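Local coordinates for protein cysteine synthase (Fusobacterium nucleatum subsp. nucleatum strain ATCC 25586, PDB 5XEN) that probably catalyses the pyridoxal 5'-phosphate-dependent synthesis of L-cysteine and acetate from O-acetyl-L-serine and hydrogen sulfide, at residues 219-224 against 247-252; 99-104 against 300-305; 170-175 against 194-199; 162-167 against 190-195. One frame throughout, in Å; residues are numbered along the deposited sequence. Where two conformers were deposited one is given.

Overall arrangement
Following the chain from its N terminus, residues 99-104 at the start of helix 102-110 open contact 2, which closes only at 300-305 near the C terminus and so encloses the other three. Inside that long loop, 162-167 and then 170-175 open contacts 4 and 3; both close on the end of helix 183-195 and the turn after it, contact 4 first, so the two loops overlap and share Glu194 and Lys195. Their centres are about 7 Å apart. Contact 1 follows in series, joining 219-224 to the start of helix 249-263. It meets contact 2 through Gln223 and Ser101 beside the cofactor, whereas contacts 3 and 4 lie across the chain's centre from contact 2.

Contact 1. Residues 219-224 against 247-252. With CA (calcium ion), chain Q.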
loop_
_atom_site.group_PDB
_atom_site.type_symbol
_atom_site.label_atom_id
_atom_site.label_comp_id
_atom_site.label_asym_id
_atom_site.label_seq_id
_atom_site.Cartn_x
_atom_site.Cartn_y
_atom_site.Cartn_z
ATOM N N PRO B 219 -18.687 -3.883 22.860
ATOM C CA PRO B 219 -17.782 -4.568 21.971
ATOM C C PRO B 219 -18.227 -4.411 20.503
ATOM O O PRO B 219 -19.403 -4.343 20.194
ATOM C CB PRO B 219 -17.859 -6.032 22.445
ATOM C CG PRO B 219 -19.231 -6.164 23.015
ATOM C CD PRO B 219 -19.589 -4.812 23.581
ATOM N N HIS B 220 -17.261 -4.265 19.610
ATOM C CA HIS B 220 -17.556 -4.074 18.180
ATOM C C HIS B 220 -16.337 -4.545 17.433
ATOM O O HIS B 220 -15.254 -4.722 18.017
ATOM C CB HIS B 220 -17.867 -2.606 17.865
ATOM C CG HIS B 220 -16.666 -1.704 17.957
ATOM N ND1 HIS B 220 -15.872 -1.447 16.901
ATOM C CD2 HIS B 220 -16.118 -1.033 19.042
ATOM C CE1 HIS B 220 -14.878 -0.639 17.288
ATOM N NE2 HIS B 220 -15.013 -0.401 18.612
ATOM N N LYS B 221 -16.479 -4.664 16.116
ATOM C CA LYS B 221 -15.439 -5.219 15.262
ATOM C C LYS B 221 -14.826 -4.214 14.267
ATOM O O LYS B 221 -14.065 -4.604 13.375
ATOM C CB LYS B 221 -16.036 -6.391 14.484
ATOM C CG LYS B 221 -16.453 -7.566 15.359
ATOM C CD LYS B 221 -17.252 -8.579 14.520
ATOM C CE LYS B 221 -16.538 -9.920 14.411
ATOM N NZ LYS B 221 -17.314 -10.897 13.574
ATOM N N ILE B 222 -15.172 -2.947 14.389
ATOM C CA ILE B 222 -14.714 -1.929 13.422
ATOM C C ILE B 222 -13.362 -1.414 13.915
ATOM O O ILE B 222 -13.255 -0.388 14.584
ATOM C CB ILE B 222 -15.739 -0.802 13.215
ATOM C CG1 ILE B 222 -17.105 -1.392 12.844
ATOM C CG2 ILE B 222 -15.278 0.175 12.126
ATOM C CD1 ILE B 222 -18.236 -0.379 12.764
ATOM N N GLN B 223 -12.331 -2.173 13.603
ATOM C CA GLN B 223 -10.993 -1.901 14.136
ATOM C C GLN B 223 -10.512 -0.481 13.854
ATOM O O GLN B 223 -10.584 -0.004 12.718
ATOM C CB GLN B 223 -9.999 -2.901 13.575
ATOM C CG GLN B 223 -10.222 -4.318 14.082
ATOM C CD GLN B 223 -9.182 -5.262 13.543
ATOM O OE1 GLN B 223 -7.970 -4.987 13.636
ATOM N NE2 GLN B 223 -9.641 -6.390 12.942
ATOM N N GLY B 224 -10.044 0.182 14.915
ATOM C CA GLY B 224 -9.560 1.553 14.852
ATOM C C GLY B 224 -10.595 2.552 15.310
ATOM O O GLY B 224 -10.240 3.640 15.780
ATOM N N CYS B 247 -22.430 2.954 12.167
ATOM C CA CYS B 247 -22.453 1.779 11.305
ATOM C C CYS B 247 -22.324 0.482 12.117
ATOM O O CYS B 247 -21.488 0.361 13.000
ATOM C CB CYS B 247 -21.333 1.896 10.262
ATOM S SG CYS B 247 -21.370 0.627 8.983
ATOM N N GLU B 248 -23.151 -0.503 11.775
ATOM C CA GLU B 248 -23.048 -1.854 12.328
ATOM C C GLU B 248 -21.837 -2.570 11.809
ATOM O O GLU B 248 -21.363 -2.276 10.704
ATOM C CB GLU B 248 -24.307 -2.672 12.008
ATOM C CG GLU B 248 -25.526 -2.072 12.611
ATOM C CD GLU B 248 -26.826 -2.781 12.196
ATOM O OE1 GLU B 248 -26.764 -3.898 11.625
ATOM O OE2 GLU B 248 -27.894 -2.192 12.428
ATOM N N ASP B 249 -21.355 -3.541 12.590
ATOM C CA ASP B 249 -20.172 -4.309 12.239
ATOM C C ASP B 249 -20.289 -4.990 10.880
ATOM O O ASP B 249 -19.418 -4.870 10.003
ATOM C CB ASP B 249 -19.883 -5.394 13.285
ATOM C CG ASP B 249 -19.459 -4.833 14.636
ATOM O OD1 ASP B 249 -19.191 -3.629 14.734
ATOM O OD2 ASP B 249 -19.430 -5.596 15.610
ATOM N N ASP B 250 -21.368 -5.729 10.720
ATOM C CA ASP B 250 -21.502 -6.495 9.496
ATOM C C ASP B 250 -21.692 -5.580 8.272
ATOM O O ASP B 250 -21.137 -5.860 7.242
ATOM C CB ASP B 250 -22.588 -7.548 9.618
ATOM C CG ASP B 250 -23.937 -6.989 10.007
ATOM O OD1 ASP B 250 -24.081 -5.751 10.220
ATOM O OD2 ASP B 250 -24.860 -7.789 10.145
ATOM N N ASP B 251 -22.435 -4.498 8.401
ATOM C CA ASP B 251 -22.545 -3.523 7.326
ATOM C C ASP B 251 -21.184 -2.894 6.913
ATOM O O ASP B 251 -20.968 -2.593 5.726
ATOM C CB ASP B 251 -23.505 -2.421 7.693
ATOM C CG ASP B 251 -24.936 -2.920 7.855
ATOM O OD1 ASP B 251 -25.255 -3.999 7.321
ATOM O OD2 ASP B 251 -25.720 -2.233 8.507
ATOM N N ALA B 252 -20.303 -2.675 7.888
ATOM C CA ALA B 252 -18.980 -2.134 7.627
ATOM C C ALA B 252 -18.184 -3.128 6.759
ATOM O O ALA B 252 -17.591 -2.731 5.760
ATOM C CB ALA B 252 -18.245 -1.871 8.956
HETATM CA CA CA Q . -26.365 -6.091 10.900
HETATM O O HOH W 1 -26.770 -5.749 8.504
HETATM O O HOH W 2 -25.745 -6.711 12.732
#
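Lys221 and Asp249 bring the two backbones nearest each other, with their CA atoms 5.7 Å apart where the 219-224 loop passes the first turn of helix 249-263. Asp249 OD1 accepts a weak but nearly straight bond from Lys221 N (3.2 Å, 178° at the hydrogen), and Asp249 OD2 lies 3.6 Å from Lys221 CG. The lysine chain crosses the aspartate at about a right angle, leaving Lys221 NZ 6.1 Å from Asp249 OD2. His220 turns back on its own loop: with CG between the backbone N and the carbonyl carbon (chi1 70°), His220 ND1 accepts from Ile222 N at 3.0 Å, the donor tilted out of the ring plane. Ile222, centre of an inverse gamma turn, sends CD1 to within 3.3 Å of Cys247 O and packs CG1 on Ala252 CB at 4.1 Å. On the helix side, Glu248 OE1 and both carboxylate oxygens of Asp250 hold a calcium ion with two waters, one of which donates to Asp251 OD1. Gln223 and Gly224 touch pyridoxal 5'-phosphate. The chemistry therefore divides the acidic helix start: Asp249 serves the loop leading to the cofactor, while Glu248 and Asp250 serve the metal, which probably offsets part of their negative charge.

Contact 2. Residues 99-104 against 300-305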
loop_
_atom_site.group_PDB
_atom_site.type_symbol
_atom_site.label_atom_id
_atom_site.label_comp_id
_atom_site.label_asym_id
_atom_site.label_seq_id
_atom_site.Cartn_x
_atom_site.Cartn_y
_atom_site.Cartn_z
ATOM N N THR B 99 -6.938 -8.019 20.584
ATOM C CA THR B 99 -8.092 -8.230 19.720
ATOM C C THR B 99 -7.910 -7.621 18.305
ATOM O O THR B 99 -8.767 -7.778 17.442
ATOM C CB THR B 99 -9.338 -7.606 20.381
ATOM O OG1 THR B 99 -8.971 -6.318 20.888
ATOM C CG2 THR B 99 -9.883 -8.460 21.529
ATOM N N MET B 100 -6.815 -6.910 18.063
ATOM C CA MET B 100 -6.595 -6.249 16.781
ATOM C C MET B 100 -5.916 -7.238 15.813
ATOM O O MET B 100 -5.335 -8.230 16.231
ATOM C CB MET B 100 -5.757 -4.956 16.958
ATOM C CG MET B 100 -6.330 -3.991 18.010
ATOM S SD MET B 100 -7.983 -3.420 17.587
ATOM C CE MET B 100 -8.833 -3.577 19.142
ATOM N N SER B 101 -5.987 -6.936 14.528
ATOM C CA SER B 101 -5.506 -7.843 13.499
ATOM C C SER B 101 -4.012 -8.144 13.673
ATOM O O SER B 101 -3.213 -7.228 13.871
ATOM C CB SER B 101 -5.799 -7.281 12.097
ATOM O OG SER B 101 -4.930 -6.208 11.768
ATOM N N ILE B 102 -3.656 -9.424 13.566
ATOM C CA ILE B 102 -2.271 -9.908 13.725
ATOM C C ILE B 102 -1.341 -9.231 12.709
ATOM O O ILE B 102 -0.143 -9.043 12.963
ATOM C CB ILE B 102 -2.213 -11.464 13.605
ATOM C CG1 ILE B 102 -0.828 -12.027 13.938
ATOM C CG2 ILE B 102 -2.554 -11.919 12.187
ATOM C CD1 ILE B 102 -0.871 -13.335 14.696
ATOM N N GLU B 103 -1.894 -8.822 11.576
ATOM C CA GLU B 103 -1.097 -8.116 10.569
ATOM C C GLU B 103 -0.523 -6.804 11.133
ATOM O O GLU B 103 0.557 -6.399 10.736
ATOM C CB GLU B 103 -1.903 -7.820 9.300
ATOM C CG GLU B 103 -2.340 -9.058 8.507
ATOM C CD GLU B 103 -3.746 -9.544 8.855
ATOM O OE1 GLU B 103 -4.101 -9.544 10.056
ATOM O OE2 GLU B 103 -4.496 -9.909 7.920
ATOM N N ARG B 104 -1.222 -6.186 12.085
ATOM C CA ARG B 104 -0.720 -4.980 12.736
ATOM C C ARG B 104 0.588 -5.294 13.456
ATOM O O ARG B 104 1.553 -4.552 13.325
ATOM C CB ARG B 104 -1.704 -4.432 13.753
ATOM C CG ARG B 104 -2.884 -3.731 13.148
ATOM C CD ARG B 104 -4.055 -3.741 14.141
ATOM N NE ARG B 104 -4.947 -2.626 13.878
ATOM C CZ ARG B 104 -5.706 -2.499 12.804
ATOM N NH1 ARG B 104 -5.696 -3.435 11.867
ATOM N NH2 ARG B 104 -6.467 -1.409 12.651
ATOM N N GLY B 300 -6.928 -2.066 3.089
ATOM C CA GLY B 300 -7.586 -3.273 3.543
ATOM C C GLY B 300 -6.715 -4.494 3.682
ATOM O O GLY B 300 -7.180 -5.513 4.183
ATOM N N GLU B 301 -5.459 -4.383 3.265
ATOM C CA GLU B 301 -4.482 -5.495 3.306
ATOM C C GLU B 301 -4.376 -6.147 4.667
ATOM O O GLU B 301 -4.286 -7.383 4.793
ATOM C CB GLU B 301 -3.053 -5.032 2.864
ATOM C CG GLU B 301 -2.623 -3.530 3.088
ATOM C CD GLU B 301 -2.313 -3.048 4.544
ATOM O OE1 GLU B 301 -1.130 -3.131 4.966
ATOM O OE2 GLU B 301 -3.225 -2.501 5.216
ATOM N N LYS B 302 -4.406 -5.328 5.704
ATOM C CA LYS B 302 -4.140 -5.848 7.026
ATOM C C LYS B 302 -5.355 -6.509 7.682
ATOM O O LYS B 302 -5.267 -6.896 8.856
ATOM C CB LYS B 302 -3.572 -4.744 7.917
ATOM C CG LYS B 302 -4.580 -3.696 8.333
ATOM C CD LYS B 302 -3.965 -2.667 9.287
ATOM C CE LYS B 302 -2.860 -1.842 8.668
ATOM N NZ LYS B 302 -3.343 -1.010 7.534
ATOM N N TYR B 303 -6.459 -6.642 6.948
ATOM C CA TYR B 303 -7.672 -7.284 7.446
ATOM C C TYR B 303 -8.018 -8.585 6.691
ATOM O O TYR B 303 -9.075 -9.159 6.907
ATOM C CB TYR B 303 -8.860 -6.339 7.345
ATOM C CG TYR B 303 -8.572 -5.008 8.027
ATOM C CD1 TYR B 303 -8.672 -4.878 9.412
ATOM C CD2 TYR B 303 -8.094 -3.941 7.300
ATOM C CE1 TYR B 303 -8.377 -3.675 10.052
ATOM C CE2 TYR B 303 -7.786 -2.735 7.914
ATOM C CZ TYR B 303 -7.925 -2.605 9.303
ATOM O OH TYR B 303 -7.614 -1.407 9.914
ATOM N N LEU B 304 -7.117 -9.070 5.849
ATOM C CA LEU B 304 -7.340 -10.368 5.192
ATOM C C LEU B 304 -7.545 -11.521 6.207
ATOM O O LEU B 304 -8.409 -12.368 6.002
ATOM C CB LEU B 304 -6.206 -10.666 4.204
ATOM C CG LEU B 304 -5.934 -9.579 3.170
ATOM C CD1 LEU B 304 -4.649 -9.893 2.369
ATOM C CD2 LEU B 304 -7.164 -9.339 2.284
ATOM N N SER B 305 -6.815 -11.525 7.319
ATOM C CA SER B 305 -7.041 -12.521 8.389
ATOM C C SER B 305 -8.461 -12.461 9.004
ATOM O O SER B 305 -9.032 -13.490 9.321
ATOM C CB SER B 305 -5.975 -12.419 9.495
ATOM O OG SER B 305 -6.128 -11.257 10.293
HETATM O O HOH W 3 -5.815 -11.137 13.220
#
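Glu103 brings both carboxylate oxygens to Ser305 and takes hold of that residue twice. Glu103 OE1 receives Ser305 OG at 2.7 Å, from the syn side and somewhat out of the carboxylate plane, while Glu103 OE2 receives Ser305 N through the syn lone pair at 2.9 Å, so the pair of bonds fixes the rotation of the carboxylate. A bend at chi2 (94°) folds the glutamate chain over Lys302, and the price is that Glu103 OE1 comes within 3.1 Å of Lys302 O, acceptor against acceptor; the Ser305 donors and Ser101 OG probably offset this repulsion. Lys302 O accepts from Ser101 OG at 3.0 Å, the hydroxyl lying 28° off the carbonyl plane. Ser101 OG in turn accepts from Arg104 NH1, nearly in the guanidinium plane. The same guanidinium gives NH2 to Tyr303 OH at 3.0 Å, also close to its plane, and the ring and guanidinium planes stand 60° apart. Lys302 runs at about a right angle to the arginine and covers one face of the Tyr303 ring, its CG 3.4 Å above the plane and offset toward the rim. A water bridges Ile102 N and Ser305 OG. Arg104 NE is bound by Ser74 O, and Asp298 takes both Tyr303 OH and Lys302 NZ, which also pairs with Glu301 OE2. The contact thus ties the start of helix 102-110 to the C-terminal loop beyond strand 291-296, against Asn76 of helix 76-88, with Tyr303 touching pyridoxal 5'-phosphate and Leu304 packing on Glu103 of the second subunit.

Contact 3. Residues 170-175 against 194-199; sequences NKVDVF and EKLPNI. With CA (calcium ion), chain R.
Leu196 and Ile199 press against Val172 in a mainly apolar contact between the approach to strand 174-178 and the turn that follows helix 183-195. Leu196 crosses the valine at about a right angle. Its two methyls divide the work: Leu196 CD1 meets Val172 CB at 3.7 Å, and Leu196 CD2 sits 3.2 Å from Asn170 O. Ile199 instead lies alongside Val172, pointing the same way; its CG1 is anti to the backbone N (chi1 -165°) and, with the chain extended beyond it, Ile199 CD1 arrives 3.6 Å from Val172 CG1 and also meets Phe175 CB, while Ile199 CG1 itself rests 3.4 Å from Asp173 O. The contact joins elements of a beta-alpha-beta unit, strand 174-178, helix 183-195 and strand 200-206, and brings the entrance of the first strand beside the entrance of the second. A type I beta turn from Leu196 to Ile199, closed by Ile199 N to Leu196 O, reverses the chain between helix and strand. Asp173 O also receives a CA-H...O contact from Ile199 CA, and a water donates to Asp173 O (2.9 Å) and to Asn198 O (2.7 Å). Beyond the pair, Asp173 OD2 is bound by Lys291 N of the neighbouring strand, and Leu165 of helix 151-167 touches Leu196. At the helix end, Glu194 O binds a calcium ion at 2.3 Å.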
loop_
_atom_site.group_PDB
_atom_site.type_symbol
_atom_site.label_atom_id
_atom_site.label_comp_id
_atom_site.label_asym_id
_atom_site.label_seq_id
_atom_site.Cartn_x
_atom_site.Cartn_y
_atom_site.Cartn_z
ATOM N N ASN B 170 -11.638 24.091 -3.546
ATOM C CA ASN B 170 -12.500 24.670 -2.525
ATOM C C ASN B 170 -14.000 24.406 -2.658
ATOM O O ASN B 170 -14.804 25.110 -2.070
ATOM C CB ASN B 170 -12.213 26.171 -2.397
ATOM C CG ASN B 170 -10.768 26.428 -2.055
ATOM O OD1 ASN B 170 -10.226 25.764 -1.202
ATOM N ND2 ASN B 170 -10.119 27.338 -2.770
ATOM N N LYS B 171 -14.374 23.396 -3.415
ATOM C CA LYS B 171 -15.784 23.031 -3.558
ATOM C C LYS B 171 -15.994 21.741 -2.801
ATOM O O LYS B 171 -15.815 20.666 -3.351
ATOM C CB LYS B 171 -16.142 22.798 -5.022
ATOM C CG LYS B 171 -15.858 23.979 -5.924
ATOM C CD LYS B 171 -16.639 25.223 -5.549
ATOM C CE LYS B 171 -16.743 26.176 -6.723
ATOM N NZ LYS B 171 -16.897 27.597 -6.261
ATOM N N VAL B 172 -16.352 21.858 -1.531
ATOM C CA VAL B 172 -16.652 20.712 -0.704
ATOM C C VAL B 172 -17.869 21.027 0.129
ATOM O O VAL B 172 -17.875 22.015 0.878
ATOM C CB VAL B 172 -15.481 20.389 0.262
ATOM C CG1 VAL B 172 -15.745 19.053 0.995
ATOM C CG2 VAL B 172 -14.151 20.385 -0.476
ATOM N N ASP B 173 -18.887 20.169 0.060
ATOM C CA ASP B 173 -20.118 20.367 0.812
ATOM C C ASP B 173 -20.210 19.593 2.100
ATOM O O ASP B 173 -20.862 20.035 3.035
ATOM C CB ASP B 173 -21.302 20.009 -0.088
ATOM C CG ASP B 173 -21.371 20.899 -1.309
ATOM O OD1 ASP B 173 -21.395 22.145 -1.139
ATOM O OD2 ASP B 173 -21.328 20.365 -2.439
ATOM N N VAL B 174 -19.620 18.395 2.119
ATOM C CA VAL B 174 -19.765 17.464 3.221
ATOM C C VAL B 174 -18.452 16.681 3.391
ATOM O O VAL B 174 -17.834 16.287 2.414
ATOM C CB VAL B 174 -20.913 16.461 2.982
ATOM C CG1 VAL B 174 -21.033 15.480 4.162
ATOM C CG2 VAL B 174 -22.249 17.197 2.748
ATOM N N PHE B 175 -18.057 16.477 4.632
ATOM C CA PHE B 175 -16.898 15.669 4.997
ATOM C C PHE B 175 -17.315 14.691 6.081
ATOM O O PHE B 175 -17.924 15.065 7.054
ATOM C CB PHE B 175 -15.765 16.557 5.489
ATOM C CG PHE B 175 -14.638 15.809 6.129
ATOM C CD1 PHE B 175 -13.773 15.040 5.352
ATOM C CD2 PHE B 175 -14.407 15.902 7.497
ATOM C CE1 PHE B 175 -12.733 14.344 5.946
ATOM C CE2 PHE B 175 -13.366 15.223 8.096
ATOM C CZ PHE B 175 -12.523 14.446 7.315
ATOM N N GLU B 194 -13.057 26.433 8.754
ATOM C CA GLU B 194 -12.483 27.788 8.690
ATOM C C GLU B 194 -12.496 28.344 7.285
ATOM O O GLU B 194 -12.769 29.521 7.147
ATOM C CB GLU B 194 -11.083 27.794 9.276
ATOM C CG GLU B 194 -11.128 27.666 10.779
ATOM C CD GLU B 194 -9.764 27.567 11.408
ATOM O OE1 GLU B 194 -8.762 27.611 10.656
ATOM O OE2 GLU B 194 -9.712 27.429 12.647
ATOM N N LYS B 195 -12.256 27.527 6.264
ATOM C CA LYS B 195 -12.226 27.985 4.891
ATOM C C LYS B 195 -13.587 27.937 4.190
ATOM O O LYS B 195 -13.791 28.683 3.251
ATOM C CB LYS B 195 -11.233 27.153 4.086
ATOM C CG LYS B 195 -9.812 27.174 4.649
ATOM C CD LYS B 195 -9.145 28.500 4.436
ATOM C CE LYS B 195 -7.726 28.511 4.965
ATOM N NZ LYS B 195 -7.108 29.861 4.799
ATOM N N LEU B 196 -14.460 27.019 4.607
ATOM C CA LEU B 196 -15.749 26.776 3.965
ATOM C C LEU B 196 -16.812 26.808 5.035
ATOM O O LEU B 196 -17.210 25.780 5.587
ATOM C CB LEU B 196 -15.780 25.435 3.205
ATOM C CG LEU B 196 -14.822 25.289 2.015
ATOM C CD1 LEU B 196 -14.834 23.846 1.457
ATOM C CD2 LEU B 196 -15.142 26.290 0.916
ATOM N N PRO B 197 -17.310 28.003 5.357
ATOM C CA PRO B 197 -18.188 28.099 6.521
ATOM C C PRO B 197 -19.491 27.320 6.450
ATOM O O PRO B 197 -20.093 27.062 7.484
ATOM C CB PRO B 197 -18.479 29.621 6.632
ATOM C CG PRO B 197 -18.210 30.177 5.284
ATOM C CD PRO B 197 -17.115 29.312 4.701
ATOM N N ASN B 198 -19.943 26.940 5.253
ATOM C CA ASN B 198 -21.195 26.197 5.152
ATOM C C ASN B 198 -21.036 24.682 4.992
ATOM O O ASN B 198 -22.023 23.965 4.845
ATOM C CB ASN B 198 -22.021 26.804 4.011
ATOM C CG ASN B 198 -22.289 28.294 4.241
ATOM O OD1 ASN B 198 -22.569 28.710 5.352
ATOM N ND2 ASN B 198 -22.153 29.084 3.211
ATOM N N ILE B 199 -19.800 24.181 5.071
ATOM C CA ILE B 199 -19.578 22.744 4.949
ATOM C C ILE B 199 -20.207 22.013 6.129
ATOM O O ILE B 199 -20.250 22.538 7.246
ATOM C CB ILE B 199 -18.058 22.431 4.843
ATOM C CG1 ILE B 199 -17.831 20.993 4.357
ATOM C CG2 ILE B 199 -17.335 22.704 6.171
ATOM C CD1 ILE B 199 -16.362 20.631 4.155
HETATM CA CA CA R . -13.381 31.654 7.826
HETATM O O HOH W 4 -22.621 22.302 2.796
HETATM O O HOH W 5 -11.216 32.035 8.310
#

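Contact 4. Residues 162-167 against 190-195; sequences EEILKD and KKLKEK. With CA (calcium ion), chain R.
Glu162 and Lys191 form the salt bridge of this helix pair, with Lys191 NZ donating to Glu162 OE2 at 2.6 Å. The two chains cross at about a right angle. Glu162 OE2 accepts through its anti lone pair, on the side away from the other oxygen, and bends at chi2, chi3 and chi4, all near +60°, curl the lysine back to reach that side. Its ammonium has further partners on helix 151-167, a hydrogen bond to Tyr157 O and a cation-pi contact with the Tyr157 ring. Lys195 is less closely engaged: Lys195 NZ stays 5.0 Å from Glu162 OE2, too far for a bond, though the charges are opposite.

The apolar contacts centre on Leu165. It slides past Leu192 in the opposite direction, so that Leu165 CG meets Leu192 CD2 at 3.6 Å, while Leu165 CD1 rests 3.7 Å from Lys195 CG. Ile164 CG2 touches the same methyl, Leu192 CD2, at 4.2 Å.

The axes of segments 162-167 and 190-195 come within 10.0 Å, their N-to-C directions 44° apart. Ile164 and Leu192 both also rest on Phe175 of strand 174-178, which places two helices side by side over one face of a parallel-stranded region, as in the layered alpha/beta architecture of pyridoxal-phosphate enzymes of this family.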
loop_
_atom_site.group_PDB
_atom_site.type_symbol
_atom_site.label_atom_id
_atom_site.label_comp_id
_atom_site.label_asym_id
_atom_site.label_seq_id
_atom_site.Cartn_x
_atom_site.Cartn_y
_atom_site.Cartn_z
ATOM N N GLU B 162 -6.007 20.728 3.884
ATOM C CA GLU B 162 -5.506 21.564 2.765
ATOM C C GLU B 162 -5.456 20.790 1.445
ATOM O O GLU B 162 -5.729 21.343 0.359
ATOM C CB GLU B 162 -4.129 22.160 3.087
ATOM C CG GLU B 162 -4.154 23.166 4.243
ATOM C CD GLU B 162 -4.815 24.497 3.902
ATOM O OE1 GLU B 162 -5.122 24.738 2.717
ATOM O OE2 GLU B 162 -5.029 25.305 4.826
ATOM N N GLU B 163 -5.131 19.503 1.520
ATOM C CA GLU B 163 -5.117 18.670 0.318
ATOM C C GLU B 163 -6.525 18.506 -0.235
ATOM O O GLU B 163 -6.701 18.486 -1.453
ATOM C CB GLU B 163 -4.515 17.295 0.596
ATOM C CG GLU B 163 -3.041 17.361 0.947
ATOM C CD GLU B 163 -2.496 16.058 1.530
ATOM O OE1 GLU B 163 -3.129 14.994 1.332
ATOM O OE2 GLU B 163 -1.433 16.104 2.188
ATOM N N ILE B 164 -7.513 18.361 0.648
ATOM C CA ILE B 164 -8.909 18.204 0.216
ATOM C C ILE B 164 -9.360 19.481 -0.493
ATOM O O ILE B 164 -9.945 19.455 -1.588
ATOM C CB ILE B 164 -9.824 17.875 1.421
ATOM C CG1 ILE B 164 -9.536 16.444 1.894
ATOM C CG2 ILE B 164 -11.310 18.010 1.075
ATOM C CD1 ILE B 164 -10.111 16.100 3.253
ATOM N N LEU B 165 -9.087 20.603 0.139
ATOM C CA LEU B 165 -9.480 21.905 -0.408
ATOM C C LEU B 165 -8.821 22.139 -1.767
ATOM O O LEU B 165 -9.482 22.537 -2.709
ATOM C CB LEU B 165 -9.119 23.018 0.587
ATOM C CG LEU B 165 -9.939 23.053 1.863
ATOM C CD1 LEU B 165 -9.317 24.007 2.878
ATOM C CD2 LEU B 165 -11.383 23.471 1.551
ATOM N N LYS B 166 -7.527 21.851 -1.872
ATOM C CA LYS B 166 -6.796 22.052 -3.103
ATOM C C LYS B 166 -7.313 21.125 -4.218
ATOM O O LYS B 166 -7.608 21.579 -5.312
ATOM C CB LYS B 166 -5.310 21.798 -2.873
ATOM C CG LYS B 166 -4.422 21.967 -4.101
ATOM C CD LYS B 166 -2.941 21.660 -3.788
ATOM C CE LYS B 166 -2.301 20.735 -4.813
ATOM N NZ LYS B 166 -0.981 20.243 -4.347
ATOM N N ASP B 167 -7.437 19.833 -3.933
ATOM C CA ASP B 167 -7.860 18.882 -4.959
ATOM C C ASP B 167 -9.289 19.128 -5.454
ATOM O O ASP B 167 -9.602 18.796 -6.579
ATOM C CB ASP B 167 -7.703 17.447 -4.483
ATOM C CG ASP B 167 -6.246 17.032 -4.345
ATOM O OD1 ASP B 167 -5.353 17.791 -4.807
ATOM O OD2 ASP B 167 -5.988 15.949 -3.763
ATOM N N LYS B 190 -11.954 21.060 11.370
ATOM C CA LYS B 190 -11.673 22.419 11.850
ATOM C C LYS B 190 -11.137 23.292 10.730
ATOM O O LYS B 190 -11.599 24.407 10.522
ATOM C CB LYS B 190 -10.681 22.398 13.035
ATOM C CG LYS B 190 -10.464 23.776 13.687
ATOM C CD LYS B 190 -9.420 23.706 14.818
ATOM C CE LYS B 190 -9.208 25.092 15.453
ATOM N NZ LYS B 190 -8.064 25.095 16.423
ATOM N N LYS B 191 -10.176 22.792 9.963
ATOM C CA LYS B 191 -9.646 23.574 8.852
ATOM C C LYS B 191 -10.694 23.769 7.753
ATOM O O LYS B 191 -10.886 24.905 7.245
ATOM C CB LYS B 191 -8.399 22.930 8.242
ATOM C CG LYS B 191 -7.887 23.615 6.987
ATOM C CD LYS B 191 -7.520 25.085 7.170
ATOM C CE LYS B 191 -6.275 25.285 8.042
ATOM N NZ LYS B 191 -5.032 24.727 7.407
ATOM N N LEU B 192 -11.405 22.696 7.406
ATOM C CA LEU B 192 -12.431 22.817 6.367
ATOM C C LEU B 192 -13.469 23.885 6.709
ATOM O O LEU B 192 -13.823 24.729 5.853
ATOM C CB LEU B 192 -13.109 21.486 6.100
ATOM C CG LEU B 192 -12.215 20.384 5.506
ATOM C CD1 LEU B 192 -12.985 19.077 5.364
ATOM C CD2 LEU B 192 -11.568 20.838 4.209
ATOM N N LYS B 193 -13.916 23.868 7.969
ATOM C CA LYS B 193 -14.894 24.835 8.458
ATOM C C LYS B 193 -14.352 26.274 8.503
ATOM O O LYS B 193 -15.117 27.219 8.309
ATOM C CB LYS B 193 -15.537 24.384 9.773
ATOM C CG LYS B 193 -16.669 23.408 9.493
ATOM C CD LYS B 193 -17.408 22.893 10.718
ATOM C CE LYS B 193 -18.723 22.273 10.292
ATOM N NZ LYS B 193 -19.460 21.677 11.455
ATOM N N GLU B 194 -13.057 26.433 8.754
ATOM C CA GLU B 194 -12.483 27.788 8.690
ATOM C C GLU B 194 -12.496 28.344 7.285
ATOM O O GLU B 194 -12.769 29.521 7.147
ATOM C CB GLU B 194 -11.083 27.794 9.276
ATOM C CG GLU B 194 -11.128 27.666 10.779
ATOM C CD GLU B 194 -9.764 27.567 11.408
ATOM O OE1 GLU B 194 -8.762 27.611 10.656
ATOM O OE2 GLU B 194 -9.712 27.429 12.647
ATOM N N LYS B 195 -12.256 27.527 6.264
ATOM C CA LYS B 195 -12.226 27.985 4.891
ATOM C C LYS B 195 -13.587 27.937 4.190
ATOM O O LYS B 195 -13.791 28.683 3.251
ATOM C CB LYS B 195 -11.233 27.153 4.086
ATOM C CG LYS B 195 -9.812 27.174 4.649
ATOM C CD LYS B 195 -9.145 28.500 4.436
ATOM C CE LYS B 195 -7.726 28.511 4.965
ATOM N NZ LYS B 195 -7.108 29.861 4.799
HETATM CA CA CA R . -13.381 31.654 7.826
HETATM O O HOH W 5 -11.216 32.035 8.310
#